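Local coordinates for transcriptional regulatory protein RcsB (Escherichia coli, PDB 5I4C) that acts as the response regulator of the Rcs phosphorelay, binding regulatory DNA to control genes for capsule synthesis, biofilm formation and cell division, at residues Gly67-Lys75 with Ala97-Gly105. Sequence-based numbering, arbitrary orientation.
Sequences GITLIKYIK and AVLDLDIEG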
ATOM      1  N   GLY A  67      13.236 -10.634  -9.009  1.00 31.11           N
ATOM      2  CA  GLY A  67      14.495 -10.016  -8.842  1.00 33.45           C
ATOM      3  C   GLY A  67      15.321  -9.856 -10.113  1.00 32.94           C
ATOM      4  O   GLY A  67      14.827  -9.462 -11.145  1.00 31.56           O
ATOM      5  N   ILE A  68      16.589 -10.221  -9.997  1.00 35.11           N
ATOM      6  CA  ILE A  68      17.566 -10.099 -11.058  1.00 37.92           C
ATOM      7  C   ILE A  68      17.207 -10.973 -12.261  1.00 34.36           C
ATOM      8  O   ILE A  68      17.282 -10.575 -13.404  1.00 35.30           O
ATOM      9  CB  ILE A  68      18.973 -10.497 -10.512  1.00 42.90           C
ATOM     10  CG1 ILE A  68      19.438  -9.511  -9.434  1.00 47.24           C
ATOM     11  CG2 ILE A  68      20.004 -10.585 -11.635  1.00 44.29           C
ATOM     12  CD1 ILE A  68      19.566  -8.067  -9.908  1.00 48.98           C
ATOM     13  N   THR A  69      16.797 -12.173 -11.975  1.00 33.19           N
ATOM     14  CA  THR A  69      16.361 -13.115 -13.007  1.00 32.77           C
ATOM     15  C   THR A  69      15.277 -12.561 -13.882  1.00 30.58           C
ATOM     16  O   THR A  69      15.382 -12.574 -15.075  1.00 29.33           O
ATOM     17  CB  THR A  69      15.876 -14.379 -12.295  1.00 34.68           C
ATOM     18  OG1 THR A  69      16.980 -14.933 -11.596  1.00 35.38           O
ATOM     19  CG2 THR A  69      15.317 -15.410 -13.250  1.00 36.45           C
ATOM     20  N   LEU A  70      14.302 -11.907 -13.271  1.00 29.67           N
ATOM     21  CA  LEU A  70      13.217 -11.300 -14.028  1.00 26.81           C
ATOM     22  C   LEU A  70      13.731 -10.106 -14.799  1.00 27.58           C
ATOM     23  O   LEU A  70      13.408  -9.958 -15.970  1.00 27.04           O
ATOM     24  CB  LEU A  70      12.124 -10.852 -13.071  1.00 27.01           C
ATOM     25  CG  LEU A  70      10.950 -10.167 -13.778  1.00 27.45           C
ATOM     26  CD1 LEU A  70      10.277 -11.085 -14.809  1.00 26.99           C
ATOM     27  CD2 LEU A  70       9.992  -9.646 -12.744  1.00 27.80           C
ATOM     28  N   ILE A  71      14.551  -9.288 -14.187  1.00 27.59           N
ATOM     29  CA  ILE A  71      15.119  -8.175 -14.957  1.00 30.47           C
ATOM     30  C   ILE A  71      15.884  -8.589 -16.189  1.00 30.16           C
ATOM     31  O   ILE A  71      15.726  -7.989 -17.264  1.00 29.87           O
ATOM     32  CB  ILE A  71      15.992  -7.238 -14.113  1.00 34.15           C
ATOM     33  CG1 ILE A  71      15.194  -6.525 -13.023  1.00 33.62           C
ATOM     34  CG2 ILE A  71      16.662  -6.161 -14.991  1.00 36.46           C
ATOM     35  CD1 ILE A  71      13.800  -6.209 -13.435  1.00 35.13           C
ATOM     36  N   LYS A  72      16.712  -9.583 -16.038  1.00 32.54           N
ATOM     37  CA  LYS A  72      17.478 -10.155 -17.162  1.00 32.91           C
ATOM     38  C   LYS A  72      16.575 -10.673 -18.258  1.00 30.44           C
ATOM     39  O   LYS A  72      16.814 -10.457 -19.429  1.00 30.74           O
ATOM     40  CB  LYS A  72      18.333 -11.314 -16.659  1.00 36.23           C
ATOM     41  CG  LYS A  72      19.577 -10.878 -15.942  1.00 41.40           C
ATOM     42  CD  LYS A  72      20.341 -12.095 -15.403  1.00 46.04           C
ATOM     43  CE  LYS A  72      21.764 -12.051 -15.877  1.00 52.36           C
ATOM     44  NZ  LYS A  72      22.556 -12.924 -15.005  1.00 58.61           N
ATOM     45  N   TYR A  73      15.541 -11.374 -17.882  1.00 29.51           N
ATOM     46  CA  TYR A  73      14.519 -11.796 -18.828  1.00 28.76           C
ATOM     47  C   TYR A  73      13.940 -10.603 -19.628  1.00 27.18           C
ATOM     48  O   TYR A  73      13.934 -10.618 -20.876  1.00 25.18           O
ATOM     49  CB  TYR A  73      13.412 -12.623 -18.127  1.00 29.63           C
ATOM     50  CG  TYR A  73      12.474 -13.235 -19.124  1.00 31.49           C
ATOM     51  CD1 TYR A  73      11.460 -12.464 -19.701  1.00 31.87           C
ATOM     52  CD2 TYR A  73      12.687 -14.536 -19.635  1.00 33.89           C
ATOM     53  CE1 TYR A  73      10.654 -12.954 -20.708  1.00 31.30           C
ATOM     54  CE2 TYR A  73      11.833 -15.059 -20.621  1.00 35.32           C
ATOM     55  CZ  TYR A  73      10.826 -14.261 -21.148  1.00 33.74           C
ATOM     56  OH  TYR A  73       9.994 -14.658 -22.121  1.00 34.88           O
ATOM     57  N   ILE A  74      13.493  -9.576 -18.929  1.00 26.20           N
ATOM     58  CA  ILE A  74      12.862  -8.392 -19.587  1.00 26.28           C
ATOM     59  C   ILE A  74      13.861  -7.626 -20.459  1.00 27.52           C
ATOM     60  O   ILE A  74      13.514  -7.193 -21.592  1.00 26.77           O
ATOM     61  CB  ILE A  74      12.205  -7.470 -18.553  1.00 27.54           C
ATOM     62  CG1 ILE A  74      11.079  -8.234 -17.858  1.00 28.80           C
ATOM     63  CG2 ILE A  74      11.611  -6.242 -19.219  1.00 26.38           C
ATOM     64  CD1 ILE A  74      10.544  -7.581 -16.662  1.00 30.94           C
ATOM     65  N   LYS A  75      15.092  -7.446 -19.976  1.00 27.42           N
ATOM     66  CA  LYS A  75      16.083  -6.729 -20.776  1.00 31.20           C
ATOM     67  C   LYS A  75      16.380  -7.417 -22.058  1.00 29.84           C
ATOM     68  O   LYS A  75      16.623  -6.770 -23.043  1.00 29.31           O
ATOM     69  CB  LYS A  75      17.421  -6.529 -20.089  1.00 36.18           C
ATOM     70  CG  LYS A  75      17.420  -5.769 -18.789  1.00 41.15           C
ATOM     71  CD  LYS A  75      16.803  -4.389 -18.866  1.00 48.80           C
ATOM     72  CE  LYS A  75      17.652  -3.328 -19.595  1.00 57.92           C
ATOM     73  NZ  LYS A  75      16.955  -1.976 -19.507  1.00 65.12           N
ATOM     74  N   ALA A  97      23.283  -4.358  -7.711  1.00 57.57           N
ATOM     75  CA  ALA A  97      23.054  -5.498  -8.573  1.00 58.52           C
ATOM     76  C   ALA A  97      22.155  -5.103  -9.750  1.00 59.90           C
ATOM     77  O   ALA A  97      22.487  -5.307 -10.928  1.00 59.82           O
ATOM     78  CB  ALA A  97      22.444  -6.612  -7.749  1.00 62.09           C
ATOM     79  N   VAL A  98      21.052  -4.450  -9.406  1.00 61.22           N
ATOM     80  CA  VAL A  98      20.085  -4.016 -10.383  1.00 62.11           C
ATOM     81  C   VAL A  98      20.539  -2.775 -11.194  1.00 59.35           C
ATOM     82  O   VAL A  98      20.300  -2.720 -12.414  1.00 52.98           O
ATOM     83  CB  VAL A  98      18.671  -3.831  -9.729  1.00 67.23           C
ATOM     84  CG1 VAL A  98      18.521  -2.518  -8.952  1.00 64.74           C
ATOM     85  CG2 VAL A  98      17.597  -3.955 -10.794  1.00 70.26           C
ATOM     86  N   LEU A  99      21.170  -1.796 -10.537  1.00 58.05           N
ATOM     87  CA  LEU A  99      21.714  -0.642 -11.268  1.00 58.13           C
ATOM     88  C   LEU A  99      22.728  -1.057 -12.331  1.00 57.29           C
ATOM     89  O   LEU A  99      22.707  -0.494 -13.402  1.00 60.44           O
ATOM     90  CB  LEU A  99      22.303   0.419 -10.348  1.00 57.75           C
ATOM     91  CG  LEU A  99      21.229   1.283  -9.650  1.00 59.23           C
ATOM     92  CD1 LEU A  99      21.717   2.011  -8.373  1.00 59.20           C
ATOM     93  CD2 LEU A  99      20.594   2.271 -10.639  1.00 58.38           C
ATOM     94  N   ASP A 100      23.522  -2.100 -12.084  1.00 56.17           N
ATOM     95  CA  ASP A 100      24.444  -2.636 -13.097  1.00 56.61           C
ATOM     96  C   ASP A 100      23.743  -3.121 -14.327  1.00 56.84           C
ATOM     97  O   ASP A 100      24.390  -3.267 -15.350  1.00 54.00           O
ATOM     98  CB  ASP A 100      25.209  -3.854 -12.578  1.00 62.65           C
ATOM     99  CG  ASP A 100      26.219  -3.512 -11.508  1.00 68.10           C
ATOM    100  OD1 ASP A 100      26.309  -2.342 -11.063  1.00 71.50           O
ATOM    101  OD2 ASP A 100      26.923  -4.446 -11.090  1.00 74.89           O
ATOM    102  N   LEU A 101      22.436  -3.425 -14.241  1.00 52.42           N
ATOM    103  CA  LEU A 101      21.728  -3.968 -15.390  1.00 51.50           C
ATOM    104  C   LEU A 101      21.200  -2.830 -16.278  1.00 49.60           C
ATOM    105  O   LEU A 101      20.612  -3.074 -17.337  1.00 53.61           O
ATOM    106  CB  LEU A 101      20.612  -4.959 -14.939  1.00 53.56           C
ATOM    107  CG  LEU A 101      21.069  -6.224 -14.180  1.00 55.12           C
ATOM    108  CD1 LEU A 101      19.893  -7.089 -13.749  1.00 57.11           C
ATOM    109  CD2 LEU A 101      22.059  -7.048 -14.999  1.00 55.45           C
ATOM    110  N   ASP A 102      21.401  -1.591 -15.861  1.00 45.77           N
ATOM    111  CA  ASP A 102      21.101  -0.435 -16.717  1.00 46.23           C
ATOM    112  C   ASP A 102      19.586  -0.228 -16.789  1.00 42.78           C
ATOM    113  O   ASP A 102      18.991   0.062 -17.810  1.00 43.13           O
ATOM    114  CB  ASP A 102      21.789  -0.511 -18.119  1.00 52.04           C
ATOM    115  CG  ASP A 102      21.835   0.872 -18.841  1.00 56.15           C
ATOM    116  OD1 ASP A 102      22.158   1.899 -18.207  1.00 61.64           O
ATOM    117  OD2 ASP A 102      21.480   0.950 -20.032  1.00 60.39           O
ATOM    118  N   ILE A 103      18.973  -0.310 -15.637  1.00 38.74           N
ATOM    119  CA  ILE A 103      17.585   0.102 -15.534  1.00 35.58           C
ATOM    120  C   ILE A 103      17.493   1.620 -15.394  1.00 33.16           C
ATOM    121  O   ILE A 103      18.472   2.300 -15.135  1.00 35.06           O
ATOM    122  CB  ILE A 103      16.867  -0.673 -14.426  1.00 35.90           C
ATOM    123  CG1 ILE A 103      17.524  -0.511 -13.082  1.00 35.82           C
ATOM    124  CG2 ILE A 103      16.836  -2.155 -14.781  1.00 35.78           C
ATOM    125  CD1 ILE A 103      16.519  -0.213 -12.065  1.00 38.31           C
ATOM    126  N   GLU A 104      16.307   2.163 -15.568  1.00 28.71           N
ATOM    127  CA  GLU A 104      16.143   3.573 -15.641  1.00 28.87           C
ATOM    128  C   GLU A 104      15.815   4.237 -14.307  1.00 28.74           C
ATOM    129  O   GLU A 104      16.091   5.424 -14.117  1.00 30.13           O
ATOM    130  CB  GLU A 104      15.089   3.923 -16.686  1.00 28.19           C
ATOM    131  CG  GLU A 104      15.591   3.762 -18.099  1.00 31.60           C
ATOM    132  CD  GLU A 104      15.701   2.305 -18.553  1.00 33.10           C
ATOM    133  OE1 GLU A 104      15.154   1.365 -17.927  1.00 31.11           O
ATOM    134  OE2 GLU A 104      16.384   2.096 -19.546  1.00 34.96           O
ATOM    135  N   GLY A 105      15.253   3.510 -13.361  1.00 25.12           N
ATOM    136  CA  GLY A 105      14.840   4.175 -12.162  1.00 24.85           C
ATOM    137  C   GLY A 105      14.677   3.236 -11.049  1.00 24.92           C
ATOM    138  O   GLY A 105      14.453   2.011 -11.280  1.00 25.45           O
TER
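L101 pushes its CD1 methyl between I68 and I71 on the helix 67-77, and this is where the packing is tightest. L101 CD1 lies 3.6 Å from I71 CG2, with I71 CB close behind, and 4.0 Å from I68 CD1. The I71 branch that does this touching is CG2, since chi1 of -64° sets CG1 beside the backbone N and leaves CG2 anti to it; the same methyl meets I103 CG2 at 4.0 Å, the two isoleucines crossing at about a right angle. I71 CG1 faces V98 CG2 more loosely, at 4.2 Å. I68, with both torsions near -60°, carries CD1 over to A97 CB, 3.9 Å away, at the partly exposed end of the patch. The arrangement belongs to the (beta/alpha)5 receiver fold of the CheY type: helices 67-77 and 92-99 pack side by side on one face of the parallel sheet, and the turn L99-D102, with positive phi at D102, leads the chain from the second helix into strand 105-108. I71 touches L57 in a loop, V98 touches I106 and I103 touches V85 of the sheet. Away from this apolar cluster the contact turns polar and slack on its solvent side, where K72 and D102 are exposed and K75 partly so. K72 only brushes L101 with its CG. K75, bent at chi2 and chi3, curls toward the turn, where CE lies 3.7 Å from L101 O and NZ makes a weak hydrogen bond of 3.3 Å to D102 O. The E104 carboxylate stays beyond salt-bridge range of that ammonium, its OE1 bonded to I83 N instead, while D102 OD1 pairs with K128.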